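PDB 1Y7U: acyl-CoA hydrolase from Bacillus cereus, which probably hydrolyses the thioester bond of long-chain fatty acyl-CoA and binds coenzyme A. Local coordinates for residues E61-P75 against R113-K127. Sequence-based numbering, arbitrary orientation.
Sequences ECVTASMDWVDFLHP and RIAATSFVTFVALSK. With COA (coenzyme A), chain F; SO4 (sulfate ion), chain E.
The coenzyme A pocket of this hotdog-fold thioesterase is built partly on an antiparallel pairing between strand 61-67 and strand 113-125, interrupted by a classic beta bulge where Ala65 and Ser66 both face Thr121. Thr121 O accepts from both amides, Ala65 N at 2.7 Å and Ser66 N at 3.3 Å, the two donors reaching it from the same face of its carbonyl plane. On the N-terminal side of the bulge, Val63 and Val123 form a hydrogen-bonded pair, with Val123 N meeting Val63 O in the carbonyl plane at 2.9 Å.

On the ligand side, Thr121 chi1 of -56° puts OG1 beside the backbone N and leaves CG2 anti to it, 3.5 Å from adenine N3A, while Ser66 and Thr121 share a water between their hydroxyls. Thr64 O accepts from N4P of the pantetheine arm at 3.2 Å, and Val63 packs its methyls on that arm. The other face carries Phe122, whose CE2 meets Thr64 CB at 3.5 Å, and selenomethionine Met67, whose selenium touches Val120 CG2; helix 39-58 packs against Thr64, Met67 and Phe122.

Past Asp68, waters link the backbones of Asp71 and Thr117, and Leu73 N bonds weakly to Ala115 O. Ser66, Met67, Val70 and Asp71 also pair with an antiparallel strand of the second subunit, continuing the sheet. The bulge thus makes Thr121 O accept two hydrogen bonds, while the pocket combines apolar contacts with a backbone hydrogen bond to the pantetheine amide.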
loop_
_atom_site.group_PDB
_atom_site.type_symbol
_atom_site.label_atom_id
_atom_site.label_comp_id
_atom_site.label_asym_id
_atom_site.label_seq_id
_atom_site.Cartn_x
_atom_site.Cartn_y
_atom_site.Cartn_z
ATOM N N GLU A 61 18.848 15.980 7.752
ATOM C CA GLU A 61 18.119 14.725 7.763
ATOM C C GLU A 61 17.718 14.511 9.219
ATOM O O GLU A 61 18.571 14.284 10.071
ATOM C CB GLU A 61 19.020 13.584 7.285
ATOM C CG GLU A 61 20.406 14.029 6.836
ATOM C CD GLU A 61 21.220 12.901 6.227
ATOM O OE1 GLU A 61 20.770 12.325 5.216
ATOM O OE2 GLU A 61 22.309 12.593 6.755
ATOM N N CYS A 62 16.422 14.584 9.506
ATOM C CA CYS A 62 15.963 14.424 10.877
ATOM C C CYS A 62 15.408 13.067 11.262
ATOM O O CYS A 62 15.067 12.244 10.419
ATOM C CB CYS A 62 14.938 15.498 11.198
ATOM S SG CYS A 62 15.651 17.141 11.110
ATOM N N VAL A 63 15.322 12.864 12.568
ATOM C CA VAL A 63 14.837 11.629 13.169
ATOM C C VAL A 63 13.815 12.009 14.246
ATOM O O VAL A 63 13.954 13.036 14.907
ATOM C CB VAL A 63 16.014 10.879 13.813
ATOM C CG1 VAL A 63 15.723 10.608 15.266
ATOM C CG2 VAL A 63 16.296 9.609 13.059
ATOM N N THR A 64 12.793 11.193 14.442
ATOM C CA THR A 64 11.797 11.539 15.446
ATOM C C THR A 64 12.165 11.005 16.822
ATOM O O THR A 64 12.327 9.804 17.014
ATOM C CB THR A 64 10.355 11.086 15.012
ATOM O OG1 THR A 64 9.555 10.841 16.173
ATOM C CG2 THR A 64 10.400 9.864 14.139
ATOM N N ALA A 65 12.315 11.929 17.770
ATOM C CA ALA A 65 12.694 11.599 19.141
ATOM C C ALA A 65 11.521 11.264 20.047
ATOM O O ALA A 65 11.617 10.375 20.892
ATOM C CB ALA A 65 13.494 12.744 19.749
ATOM N N SER A 66 10.411 11.969 19.889
ATOM C CA SER A 66 9.280 11.681 20.745
ATOM C C SER A 66 7.953 12.197 20.223
ATOM O O SER A 66 7.898 13.047 19.332
ATOM C CB SER A 66 9.525 12.264 22.140
ATOM O OG SER A 66 9.530 13.686 22.113
HETATM N N MSE A 67 6.886 11.666 20.801
HETATM C CA MSE A 67 5.530 12.065 20.468
HETATM C C MSE A 67 4.901 12.488 21.789
HETATM O O MSE A 67 4.990 11.759 22.782
HETATM C CB MSE A 67 4.746 10.878 19.902
HETATM C CG MSE A 67 4.312 11.024 18.456
HETATM SE SE MSE A 67 2.887 12.294 18.137
HETATM C CE MSE A 67 2.557 11.883 16.280
ATOM N N ASP A 68 4.275 13.658 21.819
ATOM C CA ASP A 68 3.620 14.102 23.047
ATOM C C ASP A 68 2.299 13.330 23.135
ATOM O O ASP A 68 1.806 12.840 22.123
ATOM C CB ASP A 68 3.339 15.600 22.980
ATOM C CG ASP A 68 3.377 16.253 24.338
ATOM O OD1 ASP A 68 4.448 16.766 24.714
ATOM O OD2 ASP A 68 2.342 16.243 25.033
ATOM N N TRP A 69 1.703 13.216 24.315
ATOM C CA TRP A 69 0.458 12.471 24.367
ATOM C C TRP A 69 -0.567 13.068 23.410
ATOM O O TRP A 69 -0.540 14.260 23.122
ATOM C CB TRP A 69 -0.091 12.412 25.788
ATOM C CG TRP A 69 -0.272 13.722 26.432
ATOM C CD1 TRP A 69 -1.099 14.730 26.025
ATOM C CD2 TRP A 69 0.332 14.162 27.650
ATOM N NE1 TRP A 69 -1.052 15.773 26.923
ATOM C CE2 TRP A 69 -0.179 15.449 27.931
ATOM C CE3 TRP A 69 1.256 13.592 28.540
ATOM C CZ2 TRP A 69 0.197 16.176 29.064
ATOM C CZ3 TRP A 69 1.630 14.314 29.667
ATOM C CH2 TRP A 69 1.099 15.594 29.917
ATOM N N VAL A 70 -1.460 12.226 22.903
ATOM C CA VAL A 70 -2.465 12.673 21.954
ATOM C C VAL A 70 -3.869 12.248 22.353
ATOM O O VAL A 70 -4.108 11.070 22.620
ATOM C CB VAL A 70 -2.197 12.103 20.537
ATOM C CG1 VAL A 70 -3.299 12.516 19.612
ATOM C CG2 VAL A 70 -0.881 12.585 20.001
ATOM N N ASP A 71 -4.791 13.207 22.387
ATOM C CA ASP A 71 -6.184 12.925 22.722
ATOM C C ASP A 71 -7.013 13.034 21.460
ATOM O O ASP A 71 -6.956 14.046 20.769
ATOM C CB ASP A 71 -6.741 13.932 23.732
ATOM C CG ASP A 71 -6.274 13.672 25.135
ATOM O OD1 ASP A 71 -6.535 12.571 25.661
ATOM O OD2 ASP A 71 -5.645 14.578 25.719
ATOM N N PHE A 72 -7.787 12.005 21.152
ATOM C CA PHE A 72 -8.623 12.061 19.970
ATOM C C PHE A 72 -9.967 12.652 20.371
ATOM O O PHE A 72 -10.900 11.950 20.754
ATOM C CB PHE A 72 -8.742 10.667 19.337
ATOM C CG PHE A 72 -7.426 10.142 18.813
ATOM C CD1 PHE A 72 -6.703 9.180 19.524
ATOM C CD2 PHE A 72 -6.850 10.697 17.659
ATOM C CE1 PHE A 72 -5.419 8.784 19.099
ATOM C CE2 PHE A 72 -5.570 10.306 17.228
ATOM C CZ PHE A 72 -4.853 9.353 17.947
ATOM N N LEU A 73 -10.022 13.978 20.286
ATOM C CA LEU A 73 -11.183 14.780 20.651
ATOM C C LEU A 73 -12.490 14.404 19.969
ATOM O O LEU A 73 -13.528 14.368 20.615
ATOM C CB LEU A 73 -10.857 16.257 20.418
ATOM C CG LEU A 73 -9.542 16.637 21.127
ATOM C CD1 LEU A 73 -9.169 18.076 20.822
ATOM C CD2 LEU A 73 -9.674 16.418 22.636
ATOM N N HIS A 74 -12.453 14.135 18.669
ATOM C CA HIS A 74 -13.657 13.737 17.946
ATOM C C HIS A 74 -13.281 12.666 16.962
ATOM O O HIS A 74 -12.106 12.484 16.647
ATOM C CB HIS A 74 -14.272 14.898 17.164
ATOM C CG HIS A 74 -14.694 16.048 18.018
ATOM N ND1 HIS A 74 -13.874 17.124 18.274
ATOM C CD2 HIS A 74 -15.840 16.279 18.697
ATOM C CE1 HIS A 74 -14.495 17.971 19.074
ATOM N NE2 HIS A 74 -15.690 17.481 19.346
ATOM N N PRO A 75 -14.271 11.929 16.460
ATOM C CA PRO A 75 -13.965 10.882 15.494
ATOM C C PRO A 75 -13.852 11.503 14.114
ATOM O O PRO A 75 -14.388 12.578 13.870
ATOM C CB PRO A 75 -15.175 9.967 15.604
ATOM C CG PRO A 75 -16.277 10.946 15.810
ATOM C CD PRO A 75 -15.687 11.866 16.861
ATOM N N ARG A 113 -13.561 20.975 12.450
ATOM C CA ARG A 113 -13.322 20.857 13.881
ATOM C C ARG A 113 -12.014 20.135 14.082
ATOM O O ARG A 113 -11.683 19.221 13.330
ATOM C CB ARG A 113 -14.458 20.137 14.597
ATOM C CG ARG A 113 -14.734 18.742 14.155
ATOM C CD ARG A 113 -15.824 18.181 15.042
ATOM N NE ARG A 113 -16.184 16.815 14.695
ATOM C CZ ARG A 113 -17.055 16.082 15.382
ATOM N NH1 ARG A 113 -17.649 16.588 16.455
ATOM N NH2 ARG A 113 -17.337 14.845 14.993
ATOM N N ILE A 114 -11.257 20.572 15.081
ATOM C CA ILE A 114 -9.965 19.971 15.341
ATOM C C ILE A 114 -10.123 18.651 16.103
ATOM O O ILE A 114 -10.622 18.620 17.223
ATOM C CB ILE A 114 -9.014 21.001 16.058
ATOM C CG1 ILE A 114 -8.546 20.466 17.396
ATOM C CG2 ILE A 114 -9.685 22.337 16.207
ATOM C CD1 ILE A 114 -7.499 19.387 17.252
ATOM N N ALA A 115 -9.706 17.559 15.459
ATOM C CA ALA A 115 -9.812 16.218 16.025
ATOM C C ALA A 115 -8.654 15.834 16.920
ATOM O O ALA A 115 -8.782 14.929 17.741
ATOM C CB ALA A 115 -9.947 15.195 14.915
ATOM N N ALA A 116 -7.521 16.508 16.755
ATOM C CA ALA A 116 -6.348 16.220 17.570
ATOM C C ALA A 116 -5.209 17.185 17.280
ATOM O O ALA A 116 -5.136 17.767 16.194
ATOM C CB ALA A 116 -5.875 14.786 17.319
ATOM N N THR A 117 -4.330 17.348 18.265
ATOM C CA THR A 117 -3.147 18.190 18.135
ATOM C C THR A 117 -2.046 17.526 18.949
ATOM O O THR A 117 -2.310 16.636 19.753
ATOM C CB THR A 117 -3.353 19.595 18.710
ATOM O OG1 THR A 117 -3.543 19.504 20.123
ATOM C CG2 THR A 117 -4.549 20.268 18.071
ATOM N N SER A 118 -0.809 17.950 18.743
ATOM C CA SER A 118 0.292 17.383 19.500
ATOM C C SER A 118 1.605 18.039 19.108
ATOM O O SER A 118 1.648 18.899 18.230
ATOM C CB SER A 118 0.371 15.872 19.263
ATOM O OG SER A 118 1.254 15.260 20.190
ATOM N N PHE A 119 2.671 17.645 19.785
ATOM C CA PHE A 119 3.989 18.167 19.490
ATOM C C PHE A 119 4.865 16.966 19.249
ATOM O O PHE A 119 4.834 16.005 20.016
ATOM C CB PHE A 119 4.543 18.970 20.663
ATOM C CG PHE A 119 3.743 20.192 20.988
ATOM C CD1 PHE A 119 2.538 20.086 21.677
ATOM C CD2 PHE A 119 4.189 21.454 20.603
ATOM C CE1 PHE A 119 1.783 21.228 21.980
ATOM C CE2 PHE A 119 3.450 22.590 20.897
ATOM C CZ PHE A 119 2.247 22.482 21.586
ATOM N N VAL A 120 5.627 17.002 18.169
ATOM C CA VAL A 120 6.509 15.895 17.863
ATOM C C VAL A 120 7.908 16.473 17.938
ATOM O O VAL A 120 8.171 17.548 17.403
ATOM C CB VAL A 120 6.245 15.333 16.457
ATOM C CG1 VAL A 120 6.937 13.981 16.307
ATOM C CG2 VAL A 120 4.750 15.197 16.217
ATOM N N THR A 121 8.803 15.777 18.623
ATOM C CA THR A 121 10.162 16.264 18.762
ATOM C C THR A 121 11.089 15.555 17.786
ATOM O O THR A 121 11.091 14.325 17.710
ATOM C CB THR A 121 10.675 16.042 20.205
ATOM O OG1 THR A 121 9.776 16.664 21.129
ATOM C CG2 THR A 121 12.065 16.639 20.379
ATOM N N PHE A 122 11.869 16.338 17.043
ATOM C CA PHE A 122 12.824 15.792 16.082
ATOM C C PHE A 122 14.248 16.242 16.406
ATOM O O PHE A 122 14.458 17.326 16.950
ATOM C CB PHE A 122 12.472 16.234 14.654
ATOM C CG PHE A 122 11.276 15.531 14.066
ATOM C CD1 PHE A 122 9.988 15.996 14.310
ATOM C CD2 PHE A 122 11.440 14.390 13.287
ATOM C CE1 PHE A 122 8.880 15.335 13.787
ATOM C CE2 PHE A 122 10.345 13.724 12.761
ATOM C CZ PHE A 122 9.061 14.196 13.011
ATOM N N VAL A 123 15.226 15.405 16.076
ATOM C CA VAL A 123 16.630 15.732 16.308
ATOM C C VAL A 123 17.385 15.651 14.989
ATOM O O VAL A 123 17.368 14.617 14.315
ATOM C CB VAL A 123 17.304 14.750 17.292
ATOM C CG1 VAL A 123 18.805 15.027 17.355
ATOM C CG2 VAL A 123 16.684 14.882 18.667
ATOM N N ALA A 124 18.052 16.740 14.626
ATOM C CA ALA A 124 18.812 16.775 13.382
ATOM C C ALA A 124 20.107 15.996 13.560
ATOM O O ALA A 124 20.832 16.194 14.531
ATOM C CB ALA A 124 19.108 18.217 12.993
ATOM N N LEU A 125 20.394 15.102 12.625
ATOM C CA LEU A 125 21.604 14.306 12.716
ATOM C C LEU A 125 22.559 14.448 11.536
ATOM O O LEU A 125 22.151 14.723 10.405
ATOM C CB LEU A 125 21.242 12.836 12.911
ATOM C CG LEU A 125 20.537 12.519 14.232
ATOM C CD1 LEU A 125 20.465 11.009 14.444
ATOM C CD2 LEU A 125 21.307 13.163 15.370
ATOM N N SER A 126 23.843 14.270 11.820
ATOM C CA SER A 126 24.871 14.350 10.798
ATOM C C SER A 126 24.938 12.979 10.151
ATOM O O SER A 126 24.429 11.999 10.706
ATOM C CB SER A 126 26.222 14.679 11.428
ATOM O OG SER A 126 26.655 13.633 12.285
ATOM N N LYS A 127 25.576 12.906 8.989
ATOM C CA LYS A 127 25.696 11.642 8.275
ATOM C C LYS A 127 26.228 10.503 9.145
ATOM O O LYS A 127 26.145 9.342 8.755
ATOM C CB LYS A 127 26.572 11.823 7.038
ATOM C CG LYS A 127 26.093 12.948 6.140
ATOM C CD LYS A 127 26.849 12.987 4.822
ATOM C CE LYS A 127 26.325 11.941 3.846
ATOM N NZ LYS A 127 24.914 12.216 3.449
HETATM N N1A COA F . 12.309 13.467 23.862
HETATM C C2A COA F . 12.519 14.729 23.427
HETATM N N3A COA F . 13.773 15.135 23.093
HETATM C C4A COA F . 14.789 14.303 23.193
HETATM C C5A COA F . 14.584 13.029 23.588
HETATM C C6A COA F . 13.327 12.581 23.933
HETATM N N6A COA F . 13.015 11.290 24.026
HETATM N N7A COA F . 15.754 12.448 23.586
HETATM C C8A COA F . 16.665 13.292 23.174
HETATM N N9A COA F . 16.096 14.461 22.947
HETATM C C1B COA F . 16.801 15.619 22.389
HETATM C C2B COA F . 17.169 16.694 23.380
HETATM O O2B COA F . 16.158 17.661 23.324
HETATM C C3B COA F . 18.477 17.275 22.892
HETATM O O3B COA F . 18.107 18.518 22.453
HETATM P P3B COA F . 18.886 19.819 22.366
HETATM O O7A COA F . 18.149 20.621 21.508
HETATM O O8A COA F . 20.197 19.834 21.896
HETATM O O9A COA F . 18.850 20.481 23.575
HETATM C C4B COA F . 18.776 16.400 21.710
HETATM O O4B COA F . 18.060 15.240 21.942
HETATM C C5B COA F . 20.207 16.001 21.559
HETATM O O5B COA F . 20.395 14.755 22.174
HETATM P P1A COA F . 21.814 14.176 22.609
HETATM O O1A COA F . 21.905 13.973 24.058
HETATM O O2A COA F . 22.894 15.080 22.219
HETATM O O3A COA F . 21.981 12.733 21.975
HETATM P P2A COA F . 20.961 11.519 21.924
HETATM O O4A COA F . 20.261 11.269 23.191
HETATM O O5A COA F . 21.761 10.374 21.569
HETATM O O6A COA F . 19.924 11.821 20.765
HETATM C CBP COA F . 18.262 10.049 20.372
HETATM C CCP COA F . 19.393 10.912 19.825
HETATM C CDP COA F . 18.381 9.777 21.850
HETATM C CEP COA F . 16.945 10.743 20.148
HETATM C CAP COA F . 18.432 8.627 19.836
HETATM O OAP COA F . 18.776 7.736 20.869
HETATM C C9P COA F . 17.756 8.058 18.635
HETATM O O9P COA F . 18.458 7.974 17.452
HETATM N N8P COA F . 16.528 7.657 18.727
HETATM C C7P COA F . 15.611 7.783 17.642
HETATM C C6P COA F . 16.156 7.480 16.260
HETATM C C5P COA F . 15.112 6.995 15.308
HETATM O O5P COA F . 15.430 6.277 14.337
HETATM N N4P COA F . 13.885 7.361 15.564
HETATM C C3P COA F . 12.787 6.593 15.106
HETATM C C2P COA F . 12.624 5.399 15.999
HETATM S S1P COA F . 13.034 3.910 15.159
HETATM S S SO4 E . -20.058 12.435 16.065
HETATM O O1 SO4 E . -19.719 12.216 14.618
HETATM O O2 SO4 E . -21.323 13.231 16.162
HETATM O O3 SO4 E . -20.204 11.089 16.716
HETATM O O4 SO4 E . -18.992 13.214 16.782
HETATM O O HOH W 1 22.464 10.702 4.452
HETATM O O HOH W 2 7.436 15.421 22.104
HETATM O O HOH W 3 -3.406 15.890 22.353
HETATM O O HOH W 4 -5.581 16.395 20.928
#